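Local coordinates for polyprenyl synthetase (Zymomonas mobilis subsp. mobilis, PDB 4KKM), which probably joins isoprenyl diphosphate units into longer chains as a metal-dependent prenyltransferase of the FPP/GGPP synthase family, at residues 55-66 with 122-133. Sequence-based numbering, arbitrary orientation.
Sequences RLVEAMRYAAIG and KPTVHKAFDDAS. With ACT (acetate ion), chain E.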
loop_
_atom_site.group_PDB
_atom_site.type_symbol
_atom_site.label_atom_id
_atom_site.label_comp_id
_atom_site.label_asym_id
_atom_site.label_seq_id
_atom_site.Cartn_x
_atom_site.Cartn_y
_atom_site.Cartn_z
ATOM N N ARG B 55 18.400 6.177 4.763
ATOM C CA ARG B 55 18.088 6.895 3.533
ATOM C C ARG B 55 16.611 6.780 3.188
ATOM O O ARG B 55 15.977 7.758 2.789
ATOM C CB ARG B 55 18.941 6.365 2.380
ATOM C CG ARG B 55 18.793 7.136 1.076
ATOM C CD ARG B 55 19.727 6.566 0.009
ATOM N NE ARG B 55 19.834 7.426 -1.170
ATOM C CZ ARG B 55 20.717 8.410 -1.307
ATOM N NH1 ARG B 55 21.583 8.677 -0.336
ATOM N NH2 ARG B 55 20.739 9.127 -2.423
ATOM N N LEU B 56 16.065 5.579 3.342
ATOM C CA LEU B 56 14.650 5.361 3.068
ATOM C C LEU B 56 13.772 6.316 3.878
ATOM O O LEU B 56 12.917 7.024 3.332
ATOM C CB LEU B 56 14.268 3.913 3.388
ATOM C CG LEU B 56 12.755 3.654 3.430
ATOM C CD1 LEU B 56 12.130 3.763 2.036
ATOM C CD2 LEU B 56 12.464 2.288 4.042
ATOM N N VAL B 57 13.989 6.342 5.184
ATOM C CA VAL B 57 13.167 7.172 6.057
ATOM C C VAL B 57 13.430 8.662 5.811
ATOM O O VAL B 57 12.516 9.483 5.882
ATOM C CB VAL B 57 13.373 6.796 7.548
ATOM C CG1 VAL B 57 12.531 7.678 8.455
ATOM C CG2 VAL B 57 13.039 5.321 7.766
ATOM N N GLU B 58 14.674 9.024 5.506
ATOM C CA GLU B 58 14.949 10.424 5.180
ATOM C C GLU B 58 14.237 10.830 3.882
ATOM O O GLU B 58 13.772 11.962 3.759
ATOM C CB GLU B 58 16.458 10.717 5.139
ATOM C CG GLU B 58 17.068 10.770 6.533
ATOM C CD GLU B 58 18.573 10.965 6.536
ATOM O OE1 GLU B 58 19.216 10.730 5.490
ATOM O OE2 GLU B 58 19.108 11.355 7.594
ATOM N N ALA B 59 14.124 9.890 2.941
ATOM C CA ALA B 59 13.378 10.125 1.705
ATOM C C ALA B 59 11.885 10.282 1.983
ATOM O O ALA B 59 11.218 11.153 1.407
ATOM C CB ALA B 59 13.623 8.985 0.694
ATOM N N MET B 60 11.363 9.442 2.866
ATOM C CA MET B 60 9.958 9.533 3.256
ATOM C C MET B 60 9.681 10.885 3.908
ATOM O O MET B 60 8.677 11.538 3.613
ATOM C CB MET B 60 9.576 8.391 4.205
ATOM C CG MET B 60 9.612 6.998 3.564
ATOM S SD MET B 60 9.465 5.659 4.768
ATOM C CE MET B 60 7.695 5.711 5.137
ATOM N N ARG B 61 10.581 11.305 4.791
ATOM C CA ARG B 61 10.418 12.577 5.484
ATOM C C ARG B 61 10.518 13.748 4.513
ATOM O O ARG B 61 9.748 14.705 4.592
ATOM C CB ARG B 61 11.463 12.717 6.597
ATOM C CG ARG B 61 11.221 11.796 7.786
ATOM C CD ARG B 61 12.408 11.774 8.748
ATOM N NE ARG B 61 12.607 13.065 9.402
ATOM C CZ ARG B 61 12.030 13.430 10.544
ATOM N NH1 ARG B 61 11.212 12.602 11.179
ATOM N NH2 ARG B 61 12.268 14.635 11.052
ATOM N N TYR B 62 11.488 13.671 3.607
ATOM C CA TYR B 62 11.667 14.716 2.609
ATOM C C TYR B 62 10.397 14.925 1.787
ATOM O O TYR B 62 10.010 16.059 1.497
ATOM C CB TYR B 62 12.836 14.373 1.686
ATOM C CG TYR B 62 13.030 15.371 0.573
ATOM C CD1 TYR B 62 13.724 16.558 0.791
ATOM C CD2 TYR B 62 12.527 15.130 -0.697
ATOM C CE1 TYR B 62 13.905 17.472 -0.224
ATOM C CE2 TYR B 62 12.700 16.038 -1.714
ATOM C CZ TYR B 62 13.392 17.205 -1.474
ATOM O OH TYR B 62 13.566 18.112 -2.490
ATOM N N ALA B 63 9.751 13.828 1.411
ATOM C CA ALA B 63 8.542 13.896 0.593
ATOM C C ALA B 63 7.339 14.354 1.401
ATOM O O ALA B 63 6.549 15.171 0.930
ATOM C CB ALA B 63 8.248 12.532 -0.022
ATOM N N ALA B 64 7.200 13.814 2.609
ATOM C CA ALA B 64 5.994 14.021 3.418
ATOM C C ALA B 64 5.979 15.315 4.231
ATOM O O ALA B 64 4.912 15.877 4.484
ATOM C CB ALA B 64 5.767 12.828 4.337
ATOM N N ILE B 65 7.156 15.774 4.648
ATOM C CA ILE B 65 7.250 16.936 5.527
ATOM C C ILE B 65 7.550 18.218 4.763
ATOM O O ILE B 65 8.382 18.230 3.855
ATOM C CB ILE B 65 8.326 16.734 6.621
ATOM C CG1 ILE B 65 7.959 15.551 7.517
ATOM C CG2 ILE B 65 8.503 18.000 7.457
ATOM C CD1 ILE B 65 9.019 15.237 8.560
ATOM N N GLY B 66 6.862 19.293 5.138
ATOM C CA GLY B 66 7.079 20.597 4.541
ATOM C C GLY B 66 6.542 20.630 3.128
ATOM O O GLY B 66 7.283 20.886 2.178
ATOM N N LYS B 122 10.586 22.511 -5.191
ATOM C CA LYS B 122 11.170 21.415 -4.435
ATOM C C LYS B 122 11.602 20.294 -5.375
ATOM O O LYS B 122 10.769 19.736 -6.093
ATOM C CB LYS B 122 10.132 20.899 -3.436
ATOM C CG LYS B 122 10.614 19.830 -2.476
ATOM C CD LYS B 122 9.551 19.581 -1.417
ATOM C CE LYS B 122 9.986 18.525 -0.423
ATOM N NZ LYS B 122 9.021 18.394 0.705
ATOM N N PRO B 123 12.909 19.972 -5.389
ATOM C CA PRO B 123 13.341 18.855 -6.230
ATOM C C PRO B 123 12.657 17.568 -5.788
ATOM O O PRO B 123 12.421 17.356 -4.598
ATOM C CB PRO B 123 14.857 18.786 -5.994
ATOM C CG PRO B 123 15.101 19.541 -4.736
ATOM C CD PRO B 123 14.034 20.597 -4.673
ATOM N N THR B 124 12.315 16.729 -6.754
ATOM C CA THR B 124 11.608 15.493 -6.463
ATOM C C THR B 124 12.517 14.477 -5.775
ATOM O O THR B 124 13.740 14.629 -5.764
ATOM C CB THR B 124 11.018 14.897 -7.741
ATOM O OG1 THR B 124 12.056 14.762 -8.720
ATOM C CG2 THR B 124 9.922 15.815 -8.286
ATOM N N VAL B 125 11.911 13.444 -5.202
ATOM C CA VAL B 125 12.657 12.452 -4.432
ATOM C C VAL B 125 13.736 11.756 -5.263
ATOM O O VAL B 125 14.871 11.597 -4.808
ATOM C CB VAL B 125 11.711 11.417 -3.786
ATOM C CG1 VAL B 125 12.506 10.257 -3.153
ATOM C CG2 VAL B 125 10.822 12.107 -2.763
ATOM N N HIS B 126 13.397 11.364 -6.489
ATOM C CA HIS B 126 14.363 10.665 -7.330
ATOM C C HIS B 126 15.542 11.566 -7.703
ATOM O O HIS B 126 16.620 11.081 -8.029
ATOM C CB HIS B 126 13.706 10.049 -8.575
ATOM C CG HIS B 126 13.176 11.052 -9.550
ATOM N ND1 HIS B 126 13.826 11.367 -10.727
ATOM C CD2 HIS B 126 12.049 11.805 -9.536
ATOM C CE1 HIS B 126 13.128 12.269 -11.388
ATOM N NE2 HIS B 126 12.044 12.554 -10.686
ATOM N N LYS B 127 15.338 12.878 -7.626
ATOM C CA LYS B 127 16.410 13.830 -7.905
ATOM C C LYS B 127 17.271 14.108 -6.671
ATOM O O LYS B 127 18.499 14.062 -6.738
ATOM C CB LYS B 127 15.838 15.137 -8.462
ATOM C CG LYS B 127 15.121 14.969 -9.789
ATOM C CD LYS B 127 16.040 14.376 -10.856
ATOM C CE LYS B 127 16.831 15.450 -11.592
ATOM N NZ LYS B 127 17.826 16.152 -10.734
ATOM N N ALA B 128 16.624 14.401 -5.547
ATOM C CA ALA B 128 17.342 14.662 -4.301
ATOM C C ALA B 128 18.006 13.389 -3.780
ATOM O O ALA B 128 19.049 13.433 -3.129
ATOM C CB ALA B 128 16.394 15.236 -3.253
ATOM N N PHE B 129 17.392 12.251 -4.077
ATOM C CA PHE B 129 17.923 10.965 -3.640
ATOM C C PHE B 129 18.370 10.151 -4.852
ATOM O O PHE B 129 19.451 10.381 -5.389
ATOM C CB PHE B 129 16.884 10.220 -2.787
ATOM C CG PHE B 129 16.622 10.877 -1.452
ATOM C CD1 PHE B 129 15.797 11.994 -1.359
ATOM C CD2 PHE B 129 17.218 10.394 -0.295
ATOM C CE1 PHE B 129 15.566 12.619 -0.138
ATOM C CE2 PHE B 129 16.989 11.007 0.931
ATOM C CZ PHE B 129 16.160 12.127 1.009
ATOM N N ASP B 130 17.531 9.215 -5.280
ATOM C CA ASP B 130 17.768 8.432 -6.491
ATOM C C ASP B 130 16.486 7.686 -6.844
ATOM O O ASP B 130 15.533 7.703 -6.071
ATOM C CB ASP B 130 18.927 7.456 -6.303
ATOM C CG ASP B 130 18.835 6.691 -4.997
ATOM O OD1 ASP B 130 17.920 5.855 -4.861
ATOM O OD2 ASP B 130 19.683 6.925 -4.109
ATOM N N ASP B 131 16.465 7.039 -8.008
ATOM C CA ASP B 131 15.251 6.391 -8.501
ATOM C C ASP B 131 14.777 5.284 -7.563
ATOM O O ASP B 131 13.594 5.197 -7.234
ATOM C CB ASP B 131 15.461 5.832 -9.912
ATOM C CG ASP B 131 15.684 6.925 -10.951
ATOM O OD1 ASP B 131 15.363 8.095 -10.663
ATOM O OD2 ASP B 131 16.173 6.608 -12.055
ATOM N N ALA B 132 15.703 4.440 -7.123
ATOM C CA ALA B 132 15.328 3.338 -6.242
ATOM C C ALA B 132 14.729 3.836 -4.929
ATOM O O ALA B 132 13.762 3.266 -4.416
ATOM C CB ALA B 132 16.530 2.444 -5.981
ATOM N N SER B 133 15.303 4.902 -4.385
ATOM C CA SER B 133 14.794 5.462 -3.142
ATOM C C SER B 133 13.385 6.029 -3.323
ATOM O O SER B 133 12.582 6.011 -2.398
ATOM C CB SER B 133 15.741 6.541 -2.609
ATOM O OG SER B 133 16.983 5.975 -2.215
HETATM C C ACT E . 22.692 8.777 3.510
HETATM O O ACT E . 23.179 9.904 3.247
HETATM O OXT ACT E . 21.656 8.441 2.876
HETATM C CH3 ACT E . 23.318 7.887 4.544
#
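The C-terminal end of helix 54-64 is closed by Lys122, whose NZ gives a hydrogen bond to Tyr62 O (2.7 Å, C=O...N angle 175°) and weaker ones to Ile65 O and Gly66 O. To get there the extended Lys122 chain runs over one face of the Tyr62 ring, Lys122 CE 3.9 Å from its centroid in a CH-pi contact and Lys122 NZ over the same face in a cation-pi pair. Ala128 CB covers the opposite face. With CG anti to the backbone N (chi1 177°), Tyr62 OH gives a hydrogen bond to Pro123 O at 2.5 Å. In this all-alpha isoprenoid synthase fold, segment 122-133 links a short hairpin to helix 131-150, beyond the aspartate-rich region where Asp108 and Asp114 bind calcium. Replacing Tyr62 with an alanine would probably leave Pro123 O without this donor and Lys122 without its aromatic support. Phe129 turns its edge to the Tyr62 face in an offset edge-to-face pair, planes 64° apart, and the face of the Phe129 ring takes a CH-pi contact from Ala59 CA. At the other end, Arg55 NE and NH2 each lie 3.0 Å from Asp130 OD2 in a salt bridge of weak, bent hydrogen bonds; Asp130, N-cap of helix 131-150, accepts the capping bond from Ser133 N at OD1, which also takes a hydrogen bond from Ser133 OG.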